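Local coordinates for protein neutral ceramidase (Pseudomonas aeruginosa, PDB 2ZWS) that hydrolyses the N-acyl bond of ceramides to release sphingosine and a free fatty acid, can also run the reverse synthesis, and binds one zinc ion per subunit, at residues Glu561-Gly566 with His612-His617; Gln528-Ser533 with Arg637-Leu642; Tyr534-Lys539 with Trp602-Gly607; Thr541-Thr546 with Lys597-Trp602. All coordinates share one frame; numbering follows the deposited sequence. Where two conformers were deposited one is given.

In the fold
All four contacts lie in the C-terminal beta-sandwich, their centres 10 to 17 Å apart. Contact 1 pairs strands 560-566 and 611-622 in the five-strand sheet, and contact 2, its centre about 10 Å away, adds the next strand of that sheet, 629-642. Contact 4 pairs strands 539-545 and 595-603 in the facing six-strand sheet. Contact 3 shares W602 with contact 4 and lies where the chain turns from one sheet to the other. Along the sequence contact 2 encloses the other three; contact 4 lies inside contact 3, and contact 1 alternates with both. The chain thus passes repeatedly between the sheets, with side chains of contacts 1, 3 and 4 about 8 to 9 Å from the magnesium ion.

Contact 1: residues Glu561-Gly566 with His612-His617; sequences EVVNIG and HYYIRH
V563 lies against the Y614 ring, its CB 3.9 Å from the ring centroid and 14° off the ring normal, a CH-pi contact over the face. Y614 reaches this place because its CG sits between its backbone N and carbonyl carbon (chi1 66°), which lays the ring alongside the valine. I565 comes to the same ring from another direction, its CG2 at the edge and 3.7 Å from Y614 CE1. The beta-branched side chains of V563 and I565 favour the extended backbone and put apolar carbons against the ring. On the other face of the sheet the N564 amide lies nearly flat over the Y613 ring, the planes 15° apart, with N564 CB 3.6 Å from Y613 CE1. N564 OD1 also accepts a bond from G566 N at 3.1 Å, an Asx turn that holds the amide over the tyrosine. E561 and R616 run side by side, but E561 OE1 remains 4.8 Å from R616 NE and is bonded instead to Y618 OH. Backbone bonds tie the antiparallel ladder, among them V563 N to Y614 O at 2.9 Å. Strand 560-566 is flanked by strands 611-622 and 574-578, and strand 611-622 has strand 629-642 on its other side; V562 and I615 face the second sheet of the sandwich, meeting W602 and I600.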
loop_
_atom_site.group_PDB
_atom_site.type_symbol
_atom_site.label_atom_id
_atom_site.label_comp_id
_atom_site.label_asym_id
_atom_site.label_seq_id
_atom_site.Cartn_x
_atom_site.Cartn_y
_atom_site.Cartn_z
ATOM N N GLU A 561 9.927 -22.801 4.350
ATOM C CA GLU A 561 8.826 -23.706 4.050
ATOM C C GLU A 561 8.593 -24.546 5.294
ATOM O O GLU A 561 9.560 -25.000 5.915
ATOM C CB GLU A 561 9.189 -24.602 2.862
ATOM C CG GLU A 561 9.057 -23.908 1.503
ATOM C CD GLU A 561 9.588 -24.731 0.323
ATOM O OE1 GLU A 561 10.226 -25.795 0.539
ATOM O OE2 GLU A 561 9.376 -24.283 -0.829
ATOM N N VAL A 562 7.326 -24.734 5.667
ATOM C CA VAL A 562 6.916 -25.765 6.626
ATOM C C VAL A 562 6.448 -26.930 5.786
ATOM O O VAL A 562 5.525 -26.769 4.974
ATOM C CB VAL A 562 5.784 -25.315 7.557
ATOM C CG1 VAL A 562 5.503 -26.391 8.576
ATOM C CG2 VAL A 562 6.179 -24.042 8.290
ATOM N N VAL A 563 7.092 -28.080 5.995
ATOM C CA VAL A 563 6.891 -29.246 5.144
ATOM C C VAL A 563 6.275 -30.398 5.929
ATOM O O VAL A 563 6.807 -30.794 6.973
ATOM C CB VAL A 563 8.216 -29.691 4.476
ATOM C CG1 VAL A 563 7.974 -30.885 3.533
ATOM C CG2 VAL A 563 8.862 -28.557 3.695
ATOM N N ASN A 564 5.155 -30.911 5.416
ATOM C CA ASN A 564 4.429 -32.054 5.964
ATOM C C ASN A 564 4.928 -33.330 5.277
ATOM O O ASN A 564 4.934 -33.406 4.043
ATOM C CB ASN A 564 2.924 -31.846 5.698
ATOM C CG ASN A 564 2.032 -32.948 6.286
ATOM O OD1 ASN A 564 2.437 -33.721 7.157
ATOM N ND2 ASN A 564 0.786 -32.989 5.826
ATOM N N ILE A 565 5.375 -34.311 6.068
ATOM C CA ILE A 565 5.833 -35.610 5.515
ATOM C C ILE A 565 4.995 -36.790 6.021
ATOM O O ILE A 565 5.413 -37.956 5.939
ATOM C CB ILE A 565 7.336 -35.870 5.753
ATOM C CG1 ILE A 565 7.712 -35.551 7.207
ATOM C CG2 ILE A 565 8.172 -35.079 4.742
ATOM C CD1 ILE A 565 9.141 -35.912 7.582
ATOM N N GLY A 566 3.824 -36.475 6.563
ATOM C CA GLY A 566 2.814 -37.476 6.822
ATOM C C GLY A 566 2.728 -38.002 8.239
ATOM O O GLY A 566 3.465 -37.593 9.130
ATOM N N HIS A 612 4.133 -35.710 11.048
ATOM C CA HIS A 612 5.522 -35.268 11.092
ATOM C C HIS A 612 5.804 -34.144 10.098
ATOM O O HIS A 612 5.324 -34.169 8.958
ATOM C CB HIS A 612 6.450 -36.466 10.876
ATOM C CG HIS A 612 6.377 -37.467 11.989
ATOM N ND1 HIS A 612 5.490 -38.524 11.987
ATOM C CD2 HIS A 612 7.043 -37.538 13.167
ATOM C CE1 HIS A 612 5.634 -39.219 13.103
ATOM N NE2 HIS A 612 6.566 -38.638 13.838
ATOM N N TYR A 613 6.587 -33.167 10.556
ATOM C CA TYR A 613 6.867 -31.954 9.805
ATOM C C TYR A 613 8.340 -31.592 9.933
ATOM O O TYR A 613 9.012 -32.024 10.875
ATOM C CB TYR A 613 6.043 -30.798 10.384
ATOM C CG TYR A 613 4.547 -30.926 10.188
ATOM C CD1 TYR A 613 3.917 -30.253 9.141
ATOM C CD2 TYR A 613 3.759 -31.697 11.057
ATOM C CE1 TYR A 613 2.549 -30.348 8.941
ATOM C CE2 TYR A 613 2.375 -31.812 10.860
ATOM C CZ TYR A 613 1.780 -31.127 9.795
ATOM O OH TYR A 613 0.418 -31.209 9.579
ATOM N N TYR A 614 8.845 -30.786 9.009
ATOM C CA TYR A 614 10.130 -30.138 9.237
ATOM C C TYR A 614 10.126 -28.751 8.617
ATOM O O TYR A 614 9.196 -28.399 7.896
ATOM C CB TYR A 614 11.289 -30.985 8.709
ATOM C CG TYR A 614 11.352 -31.178 7.206
ATOM C CD1 TYR A 614 10.739 -32.283 6.590
ATOM C CD2 TYR A 614 12.071 -30.298 6.405
ATOM C CE1 TYR A 614 10.823 -32.469 5.212
ATOM C CE2 TYR A 614 12.176 -30.491 5.040
ATOM C CZ TYR A 614 11.541 -31.574 4.448
ATOM O OH TYR A 614 11.653 -31.751 3.092
ATOM N N ILE A 615 11.152 -27.963 8.900
ATOM C CA ILE A 615 11.232 -26.611 8.351
ATOM C C ILE A 615 12.470 -26.493 7.459
ATOM O O ILE A 615 13.567 -26.912 7.841
ATOM C CB ILE A 615 11.209 -25.545 9.491
ATOM C CG1 ILE A 615 9.825 -25.523 10.166
ATOM C CG2 ILE A 615 11.590 -24.145 8.961
ATOM C CD1 ILE A 615 9.742 -24.706 11.446
ATOM N N ARG A 616 12.275 -25.974 6.249
ATOM C CA ARG A 616 13.358 -25.708 5.322
ATOM C C ARG A 616 13.606 -24.198 5.199
ATOM O O ARG A 616 12.651 -23.394 5.121
ATOM C CB ARG A 616 13.033 -26.317 3.955
ATOM C CG ARG A 616 14.126 -26.229 2.936
ATOM C CD ARG A 616 13.883 -27.200 1.790
ATOM N NE ARG A 616 14.906 -27.035 0.762
ATOM C CZ ARG A 616 14.988 -27.772 -0.339
ATOM N NH1 ARG A 616 15.952 -27.540 -1.218
ATOM N NH2 ARG A 616 14.089 -28.722 -0.564
ATOM N N HIS A 617 14.880 -23.821 5.159
ATOM C CA HIS A 617 15.284 -22.442 4.949
ATOM C C HIS A 617 15.993 -22.280 3.607
ATOM O O HIS A 617 16.807 -23.115 3.229
ATOM C CB HIS A 617 16.198 -21.959 6.092
ATOM C CG HIS A 617 16.881 -20.654 5.828
ATOM N ND1 HIS A 617 16.196 -19.495 5.505
ATOM C CD2 HIS A 617 18.190 -20.308 5.915
ATOM C CE1 HIS A 617 17.064 -18.508 5.362
ATOM N NE2 HIS A 617 18.278 -18.979 5.593
#

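Contact 2: residues Gln528-Ser533 with Arg637-Leu642; sequences QQPRES and RSFEVL
R637 places CG between its backbone N and carbonyl carbon (chi1 68°) and then runs extended to NE, which carries its guanidinium across Q529 so that Q529 CB lies over the centre of one face, 3.5 Å from the plane; Q529 bends at chi2 (-80°), turning its long amide back so that OE1 accepts from R637 N at 2.9 Å. The contact belongs to the edge of the beta-sandwich, where the loop after strand 526-528 of one sheet leads into strand 533-535 of the other, and segment 637-642 lies in the C-terminal region required for correct folding and localization. The arginine also gives NH2 to P530 O at 2.8 Å and a weak bond from NE to the same oxygen. A water takes a bond from R637 NE and lies within bonding distance of R531 O and S638 O. P530, which has no N-H to leave unsatisfied, sets CB 3.7 Å from F639 CD1, crossing the ring at about a right angle. Beyond it the chains pair in parallel, E640 N bonding to E532 O at 3.0 Å. Small S533 fits closely at the bridge, its CA 3.1 Å from E640 O and its OG 3.8 Å from L642 CD1.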
loop_
_atom_site.group_PDB
_atom_site.type_symbol
_atom_site.label_atom_id
_atom_site.label_comp_id
_atom_site.label_asym_id
_atom_site.label_seq_id
_atom_site.Cartn_x
_atom_site.Cartn_y
_atom_site.Cartn_z
ATOM N N GLN A 528 19.306 -24.031 15.849
ATOM C CA GLN A 528 18.305 -24.425 16.832
ATOM C C GLN A 528 17.333 -25.384 16.176
ATOM O O GLN A 528 16.594 -24.979 15.271
ATOM C CB GLN A 528 17.533 -23.214 17.356
ATOM C CG GLN A 528 16.448 -23.581 18.372
ATOM C CD GLN A 528 15.942 -22.376 19.113
ATOM O OE1 GLN A 528 16.700 -21.453 19.404
ATOM N NE2 GLN A 528 14.660 -22.373 19.434
ATOM N N GLN A 529 17.370 -26.641 16.610
ATOM C CA GLN A 529 16.451 -27.664 16.129
ATOM C C GLN A 529 15.117 -27.537 16.843
ATOM O O GLN A 529 15.057 -27.038 17.962
ATOM C CB GLN A 529 17.035 -29.077 16.348
ATOM C CG GLN A 529 18.289 -29.364 15.514
ATOM C CD GLN A 529 18.016 -29.752 14.063
ATOM O OE1 GLN A 529 16.877 -29.703 13.593
ATOM N NE2 GLN A 529 19.088 -30.111 13.332
ATOM N N PRO A 530 14.037 -28.017 16.196
ATOM C CA PRO A 530 12.739 -28.059 16.862
ATOM C C PRO A 530 12.738 -29.115 17.964
ATOM O O PRO A 530 13.542 -30.061 17.909
ATOM C CB PRO A 530 11.800 -28.506 15.744
ATOM C CG PRO A 530 12.684 -29.307 14.815
ATOM C CD PRO A 530 13.984 -28.590 14.834
ATOM N N ARG A 531 11.837 -28.944 18.930
ATOM C CA ARG A 531 11.568 -29.946 19.961
ATOM C C ARG A 531 11.071 -31.253 19.315
ATOM O O ARG A 531 10.779 -31.284 18.112
ATOM C CB ARG A 531 10.538 -29.408 20.962
ATOM C CG ARG A 531 11.056 -28.295 21.898
ATOM C CD ARG A 531 10.143 -28.144 23.125
ATOM N NE ARG A 531 9.099 -27.124 22.956
ATOM C CZ ARG A 531 7.812 -27.369 22.692
ATOM N NH1 ARG A 531 6.968 -26.354 22.582
ATOM N NH2 ARG A 531 7.357 -28.613 22.549
ATOM N N GLU A 532 10.987 -32.329 20.102
ATOM C CA GLU A 532 10.458 -33.607 19.603
ATOM C C GLU A 532 9.023 -33.520 19.099
ATOM O O GLU A 532 8.696 -34.077 18.056
ATOM C CB GLU A 532 10.556 -34.693 20.688
ATOM C CG GLU A 532 10.325 -36.121 20.191
ATOM C CD GLU A 532 10.324 -37.134 21.330
ATOM O OE1 GLU A 532 10.765 -36.779 22.441
ATOM O OE2 GLU A 532 9.877 -38.282 21.115
ATOM N N SER A 533 8.175 -32.825 19.852
ATOM C CA SER A 533 6.742 -32.788 19.549
ATOM C C SER A 533 6.099 -31.484 20.003
ATOM O O SER A 533 6.601 -30.807 20.910
ATOM C CB SER A 533 6.027 -33.972 20.215
ATOM O OG SER A 533 5.917 -33.775 21.627
ATOM N N ARG A 637 15.649 -31.250 11.454
ATOM C CA ARG A 637 15.140 -32.591 11.682
ATOM C C ARG A 637 13.611 -32.521 11.765
ATOM O O ARG A 637 13.045 -31.439 11.963
ATOM C CB ARG A 637 15.728 -33.166 12.971
ATOM C CG ARG A 637 15.250 -32.470 14.218
ATOM C CD ARG A 637 15.994 -32.989 15.418
ATOM N NE ARG A 637 15.511 -32.356 16.634
ATOM C CZ ARG A 637 16.221 -32.259 17.750
ATOM N NH1 ARG A 637 17.456 -32.739 17.798
ATOM N NH2 ARG A 637 15.699 -31.670 18.813
ATOM N N SER A 638 12.935 -33.655 11.600
ATOM C CA SER A 638 11.486 -33.662 11.761
ATOM C C SER A 638 11.035 -33.480 13.218
ATOM O O SER A 638 11.785 -33.761 14.163
ATOM C CB SER A 638 10.878 -34.938 11.175
ATOM O OG SER A 638 11.195 -36.033 12.012
ATOM N N PHE A 639 9.803 -32.997 13.380
ATOM C CA PHE A 639 9.110 -32.930 14.669
ATOM C C PHE A 639 7.682 -33.415 14.461
ATOM O O PHE A 639 7.203 -33.450 13.318
ATOM C CB PHE A 639 9.140 -31.507 15.264
ATOM C CG PHE A 639 8.527 -30.449 14.373
ATOM C CD1 PHE A 639 9.295 -29.817 13.411
ATOM C CD2 PHE A 639 7.186 -30.094 14.506
ATOM C CE1 PHE A 639 8.743 -28.855 12.577
ATOM C CE2 PHE A 639 6.620 -29.110 13.669
ATOM C CZ PHE A 639 7.399 -28.491 12.723
ATOM N N GLU A 640 7.017 -33.798 15.549
ATOM C CA GLU A 640 5.662 -34.328 15.471
ATOM C C GLU A 640 4.653 -33.324 15.980
ATOM O O GLU A 640 4.838 -32.726 17.043
ATOM C CB GLU A 640 5.535 -35.619 16.283
ATOM C CG GLU A 640 4.205 -36.346 16.034
ATOM C CD GLU A 640 4.136 -37.718 16.684
ATOM O OE1 GLU A 640 5.159 -38.206 17.215
ATOM O OE2 GLU A 640 3.035 -38.308 16.658
ATOM N N VAL A 641 3.571 -33.153 15.230
ATOM C CA VAL A 641 2.422 -32.442 15.760
ATOM C C VAL A 641 1.430 -33.493 16.252
ATOM O O VAL A 641 1.008 -34.370 15.481
ATOM C CB VAL A 641 1.767 -31.499 14.731
ATOM C CG1 VAL A 641 0.524 -30.856 15.328
ATOM C CG2 VAL A 641 2.769 -30.415 14.280
ATOM N N LEU A 642 1.107 -33.409 17.542
ATOM C CA LEU A 642 0.173 -34.330 18.203
ATOM C C LEU A 642 -1.239 -33.740 18.192
ATOM O O LEU A 642 -1.403 -32.524 18.096
ATOM C CB LEU A 642 0.606 -34.569 19.656
ATOM C CG LEU A 642 2.057 -34.949 19.957
ATOM C CD1 LEU A 642 2.320 -34.957 21.459
ATOM C CD2 LEU A 642 2.394 -36.295 19.352
HETATM O O HOH W 1 12.526 -32.737 16.705
#

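Contact 3: residues Tyr534-Lys539 with Trp602-Gly607; sequences YRIGDK and WSIPPG
G537 N gives a 2.8 Å hydrogen bond to I604 O, and I604 N returns one to D538 O at 2.9 Å, almost straight at 176°. The pair grips a type II beta turn, R535 to D538, that carries the chain between the two sheets of the beta-sandwich. Glycine suits the third position of this turn, where phi is 100° and a side chain would press on the preceding carbonyl. D538 steadies the turn further: its OD1 accepts from R535 N at 2.9 Å, met from above the carboxylate plane. I604 points its side chain toward the turn. Its CG1 lies 3.7 Å above the W602 ring plane, toward the rim, and its CD1 reaches Y534 CB at 3.6 Å. I536 crosses it at about a right angle and spreads its CG2 over the backbone of P605 and P606. Near polar S603 a water donates to G537 O at 2.9 Å and shares a weak hydrogen bond with S603 OG, while K539 CG lies 3.6 Å from that same OG.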
loop_
_atom_site.group_PDB
_atom_site.type_symbol
_atom_site.label_atom_id
_atom_site.label_comp_id
_atom_site.label_asym_id
_atom_site.label_seq_id
_atom_site.Cartn_x
_atom_site.Cartn_y
_atom_site.Cartn_z
ATOM N N TYR A 534 4.981 -31.142 19.360
ATOM C CA TYR A 534 4.218 -29.936 19.672
ATOM C C TYR A 534 2.741 -30.245 19.573
ATOM O O TYR A 534 2.357 -31.243 18.963
ATOM C CB TYR A 534 4.526 -28.809 18.666
ATOM C CG TYR A 534 5.963 -28.331 18.650
ATOM C CD1 TYR A 534 6.934 -28.994 17.904
ATOM C CD2 TYR A 534 6.337 -27.207 19.355
ATOM C CE1 TYR A 534 8.260 -28.544 17.880
ATOM C CE2 TYR A 534 7.658 -26.749 19.336
ATOM C CZ TYR A 534 8.599 -27.419 18.602
ATOM O OH TYR A 534 9.896 -26.988 18.576
ATOM N N ARG A 535 1.932 -29.370 20.161
ATOM C CA ARG A 535 0.475 -29.440 20.079
ATOM C C ARG A 535 -0.033 -28.241 19.285
ATOM O O ARG A 535 0.656 -27.226 19.161
ATOM C CB ARG A 535 -0.148 -29.390 21.475
ATOM C CG ARG A 535 0.393 -30.444 22.429
ATOM C CD ARG A 535 -0.588 -30.736 23.541
ATOM N NE ARG A 535 -0.268 -32.005 24.202
ATOM C CZ ARG A 535 -0.751 -33.192 23.833
ATOM N NH1 ARG A 535 -1.599 -33.291 22.809
ATOM N NH2 ARG A 535 -0.394 -34.287 24.499
ATOM N N ILE A 536 -1.252 -28.348 18.772
ATOM C CA ILE A 536 -1.883 -27.216 18.113
ATOM C C ILE A 536 -1.911 -26.029 19.083
ATOM O O ILE A 536 -2.230 -26.184 20.273
ATOM C CB ILE A 536 -3.293 -27.575 17.585
ATOM C CG1 ILE A 536 -3.163 -28.492 16.363
ATOM C CG2 ILE A 536 -4.053 -26.312 17.214
ATOM C CD1 ILE A 536 -4.501 -29.050 15.826
ATOM N N GLY A 537 -1.530 -24.854 18.580
ATOM C CA GLY A 537 -1.483 -23.659 19.397
ATOM C C GLY A 537 -0.071 -23.343 19.852
ATOM O O GLY A 537 0.199 -22.233 20.287
ATOM N N ASP A 538 0.828 -24.326 19.759
ATOM C CA ASP A 538 2.222 -24.100 20.117
ATOM C C ASP A 538 2.963 -23.380 19.008
ATOM O O ASP A 538 2.649 -23.547 17.817
ATOM C CB ASP A 538 2.939 -25.428 20.393
ATOM C CG ASP A 538 2.507 -26.092 21.708
ATOM O OD1 ASP A 538 2.876 -27.271 21.901
ATOM O OD2 ASP A 538 1.826 -25.458 22.552
ATOM N N LYS A 539 3.996 -22.630 19.395
ATOM C CA LYS A 539 4.894 -22.010 18.427
ATOM C C LYS A 539 6.206 -22.794 18.309
ATOM O O LYS A 539 6.889 -23.017 19.312
ATOM C CB LYS A 539 5.183 -20.575 18.848
ATOM C CG LYS A 539 5.932 -19.728 17.825
ATOM C CD LYS A 539 6.235 -18.371 18.481
ATOM C CE LYS A 539 6.385 -17.265 17.442
ATOM N NZ LYS A 539 6.967 -16.031 18.060
ATOM N N TRP A 602 6.820 -20.976 13.511
ATOM C CA TRP A 602 5.519 -21.413 13.009
ATOM C C TRP A 602 4.586 -21.565 14.197
ATOM O O TRP A 602 4.823 -22.394 15.084
ATOM C CB TRP A 602 5.666 -22.744 12.281
ATOM C CG TRP A 602 4.377 -23.288 11.675
ATOM C CD1 TRP A 602 3.379 -22.562 11.082
ATOM C CD2 TRP A 602 3.984 -24.678 11.578
ATOM N NE1 TRP A 602 2.382 -23.425 10.616
ATOM C CE2 TRP A 602 2.726 -24.710 10.919
ATOM C CE3 TRP A 602 4.566 -25.894 11.994
ATOM C CZ2 TRP A 602 2.034 -25.913 10.651
ATOM C CZ3 TRP A 602 3.872 -27.107 11.707
ATOM C CH2 TRP A 602 2.625 -27.092 11.044
ATOM N N SER A 603 3.524 -20.771 14.222
ATOM C CA SER A 603 2.481 -20.949 15.215
ATOM C C SER A 603 1.455 -21.907 14.627
ATOM O O SER A 603 0.781 -21.573 13.654
ATOM C CB SER A 603 1.870 -19.598 15.559
ATOM O OG SER A 603 2.863 -18.752 16.138
ATOM N N ILE A 604 1.360 -23.110 15.203
ATOM C CA ILE A 604 0.581 -24.205 14.605
ATOM C C ILE A 604 -0.907 -23.929 14.802
ATOM O O ILE A 604 -1.380 -23.920 15.941
ATOM C CB ILE A 604 0.958 -25.578 15.251
ATOM C CG1 ILE A 604 2.453 -25.864 15.107
ATOM C CG2 ILE A 604 0.145 -26.703 14.624
ATOM C CD1 ILE A 604 2.994 -26.806 16.160
ATOM N N PRO A 605 -1.635 -23.647 13.694
ATOM C CA PRO A 605 -3.035 -23.222 13.823
ATOM C C PRO A 605 -4.021 -24.376 14.003
ATOM O O PRO A 605 -3.705 -25.503 13.644
ATOM C CB PRO A 605 -3.292 -22.525 12.485
ATOM C CG PRO A 605 -2.494 -23.320 11.517
ATOM C CD PRO A 605 -1.198 -23.655 12.282
ATOM N N PRO A 606 -5.228 -24.087 14.526
ATOM C CA PRO A 606 -6.303 -25.091 14.562
ATOM C C PRO A 606 -6.516 -25.685 13.187
ATOM O O PRO A 606 -6.477 -24.963 12.183
ATOM C CB PRO A 606 -7.526 -24.276 14.973
ATOM C CG PRO A 606 -6.963 -23.143 15.775
ATOM C CD PRO A 606 -5.643 -22.807 15.138
ATOM N N GLY A 607 -6.703 -26.998 13.133
ATOM C CA GLY A 607 -6.935 -27.669 11.869
ATOM C C GLY A 607 -5.731 -28.278 11.194
ATOM O O GLY A 607 -5.876 -28.883 10.132
HETATM O O HOH W 2 1.398 -20.002 18.796
#

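Contact 4: residues Thr541-Thr546 with Lys597-Trp602; sequences TVAFVT and KATISW
F544 turns an edge of its ring to A598 O, which lies near the ring plane and 4.2 Å from F544 CD2. I600 CD1 comes in obliquely, 3.9 Å from F544 CE2. With CG anti to the carbonyl carbon (chi1 -63°), the phenyl group leans over the sheet surface toward I600, and H617 of the facing sheet meets it with ring planes about 35° apart. V542 lies on the same surface, its CG2 4.1 Å from I600 CB. Beta-branched, apolar V542 and I600 suit an extended strand and a buried face, and both touch I615 of the facing sheet. A598, with only a methyl, lets the H617 side chain come down on it.

The two segments are neighbouring antiparallel strands of the six-strand sheet in the C-terminal beta-sandwich. V542 and I600 form a hydrogen-bonded pair: V542 N gives to I600 O at 2.9 Å, nearly straight at 176°, and I600 N answers to V542 O. F544 and A598 form the next such pair. A543 and T599 make the non-hydrogen-bonded pair between them, on the reverse face. There A543 CA comes 3.1 Å from A598 O in a CA-H...O contact. A543 has only a methyl to place on this face, where Q528 of the edge strand 526-528 touches it. The T599 methyl, CG2, reaches back to within 3.5 Å of V542 O.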
loop_
_atom_site.group_PDB
_atom_site.type_symbol
_atom_site.label_atom_id
_atom_site.label_comp_id
_atom_site.label_asym_id
_atom_site.label_seq_id
_atom_site.Cartn_x
_atom_site.Cartn_y
_atom_site.Cartn_z
ATOM N N THR A 541 9.991 -22.767 17.021
ATOM C CA THR A 541 11.054 -21.821 16.642
ATOM C C THR A 541 12.342 -22.578 16.346
ATOM O O THR A 541 12.819 -23.405 17.146
ATOM C CB THR A 541 11.290 -20.664 17.679
ATOM O OG1 THR A 541 12.231 -19.697 17.164
ATOM C CG2 THR A 541 11.816 -21.192 18.971
ATOM N N VAL A 542 12.873 -22.310 15.160
ATOM C CA VAL A 542 14.127 -22.897 14.717
ATOM C C VAL A 542 15.039 -21.805 14.158
ATOM O O VAL A 542 14.607 -20.657 13.978
ATOM C CB VAL A 542 13.898 -23.985 13.637
ATOM C CG1 VAL A 542 12.979 -25.110 14.164
ATOM C CG2 VAL A 542 13.352 -23.370 12.330
ATOM N N ALA A 543 16.295 -22.152 13.863
ATOM C CA ALA A 543 17.224 -21.121 13.390
ATOM C C ALA A 543 18.337 -21.744 12.587
ATOM O O ALA A 543 18.762 -22.867 12.906
ATOM C CB ALA A 543 17.807 -20.312 14.553
ATOM N N PHE A 544 18.828 -20.990 11.601
ATOM C CA PHE A 544 19.850 -21.458 10.636
ATOM C C PHE A 544 20.941 -20.410 10.448
ATOM O O PHE A 544 20.674 -19.213 10.542
ATOM C CB PHE A 544 19.233 -21.611 9.249
ATOM C CG PHE A 544 18.136 -22.632 9.154
ATOM C CD1 PHE A 544 18.389 -23.918 8.677
ATOM C CD2 PHE A 544 16.836 -22.294 9.536
ATOM C CE1 PHE A 544 17.361 -24.830 8.564
ATOM C CE2 PHE A 544 15.811 -23.220 9.449
ATOM C CZ PHE A 544 16.073 -24.494 8.942
ATOM N N VAL A 545 22.169 -20.860 10.158
ATOM C CA VAL A 545 23.246 -19.975 9.674
ATOM C C VAL A 545 22.801 -19.482 8.300
ATOM O O VAL A 545 22.412 -20.292 7.460
ATOM C CB VAL A 545 24.574 -20.773 9.534
ATOM C CG1 VAL A 545 25.659 -19.922 8.934
ATOM C CG2 VAL A 545 25.009 -21.332 10.884
ATOM N N THR A 546 22.840 -18.174 8.058
ATOM C CA THR A 546 22.311 -17.644 6.801
ATOM C C THR A 546 23.219 -16.603 6.159
ATOM O O THR A 546 24.348 -16.370 6.622
ATOM C CB THR A 546 20.910 -17.031 7.005
ATOM O OG1 THR A 546 20.158 -17.847 7.895
ATOM C CG2 THR A 546 20.185 -16.962 5.684
ATOM N N LYS A 597 22.025 -14.934 11.295
ATOM C CA LYS A 597 21.142 -16.044 11.570
ATOM C C LYS A 597 19.727 -15.733 11.128
ATOM O O LYS A 597 19.255 -14.583 11.202
ATOM C CB LYS A 597 21.181 -16.441 13.043
ATOM C CG LYS A 597 20.632 -15.410 13.984
ATOM C CD LYS A 597 20.647 -15.908 15.424
ATOM C CE LYS A 597 19.897 -14.963 16.319
ATOM N NZ LYS A 597 19.748 -15.505 17.690
ATOM N N ALA A 598 19.080 -16.775 10.613
ATOM C CA ALA A 598 17.675 -16.706 10.216
ATOM C C ALA A 598 16.898 -17.462 11.279
ATOM O O ALA A 598 17.125 -18.634 11.473
ATOM C CB ALA A 598 17.489 -17.371 8.886
ATOM N N THR A 599 15.984 -16.792 11.971
ATOM C CA THR A 599 15.144 -17.448 12.958
ATOM C C THR A 599 13.755 -17.542 12.343
ATOM O O THR A 599 13.214 -16.538 11.864
ATOM C CB THR A 599 15.084 -16.656 14.273
ATOM O OG1 THR A 599 16.417 -16.468 14.793
ATOM C CG2 THR A 599 14.236 -17.408 15.319
ATOM N N ILE A 600 13.223 -18.753 12.316
ATOM C CA ILE A 600 11.956 -19.038 11.652
ATOM C C ILE A 600 11.007 -19.641 12.670
ATOM O O ILE A 600 11.360 -20.544 13.430
ATOM C CB ILE A 600 12.163 -19.965 10.459
ATOM C CG1 ILE A 600 12.899 -19.218 9.341
ATOM C CG2 ILE A 600 10.837 -20.550 9.991
ATOM C CD1 ILE A 600 13.637 -20.131 8.382
ATOM N N SER A 601 9.789 -19.120 12.705
ATOM C CA SER A 601 8.812 -19.667 13.623
ATOM C C SER A 601 7.534 -20.023 12.919
ATOM O O SER A 601 7.196 -19.436 11.869
ATOM C CB SER A 601 8.534 -18.684 14.749
ATOM O OG SER A 601 7.978 -17.489 14.249
ATOM N N TRP A 602 6.820 -20.976 13.511
ATOM C CA TRP A 602 5.519 -21.413 13.009
ATOM C C TRP A 602 4.586 -21.565 14.197
ATOM O O TRP A 602 4.823 -22.394 15.084
ATOM C CB TRP A 602 5.666 -22.744 12.281
ATOM C CG TRP A 602 4.377 -23.288 11.675
ATOM C CD1 TRP A 602 3.379 -22.562 11.082
ATOM C CD2 TRP A 602 3.984 -24.678 11.578
ATOM N NE1 TRP A 602 2.382 -23.425 10.616
ATOM C CE2 TRP A 602 2.726 -24.710 10.919
ATOM C CE3 TRP A 602 4.566 -25.894 11.994
ATOM C CZ2 TRP A 602 2.034 -25.913 10.651
ATOM C CZ3 TRP A 602 3.872 -27.107 11.707
ATOM C CH2 TRP A 602 2.625 -27.092 11.044
#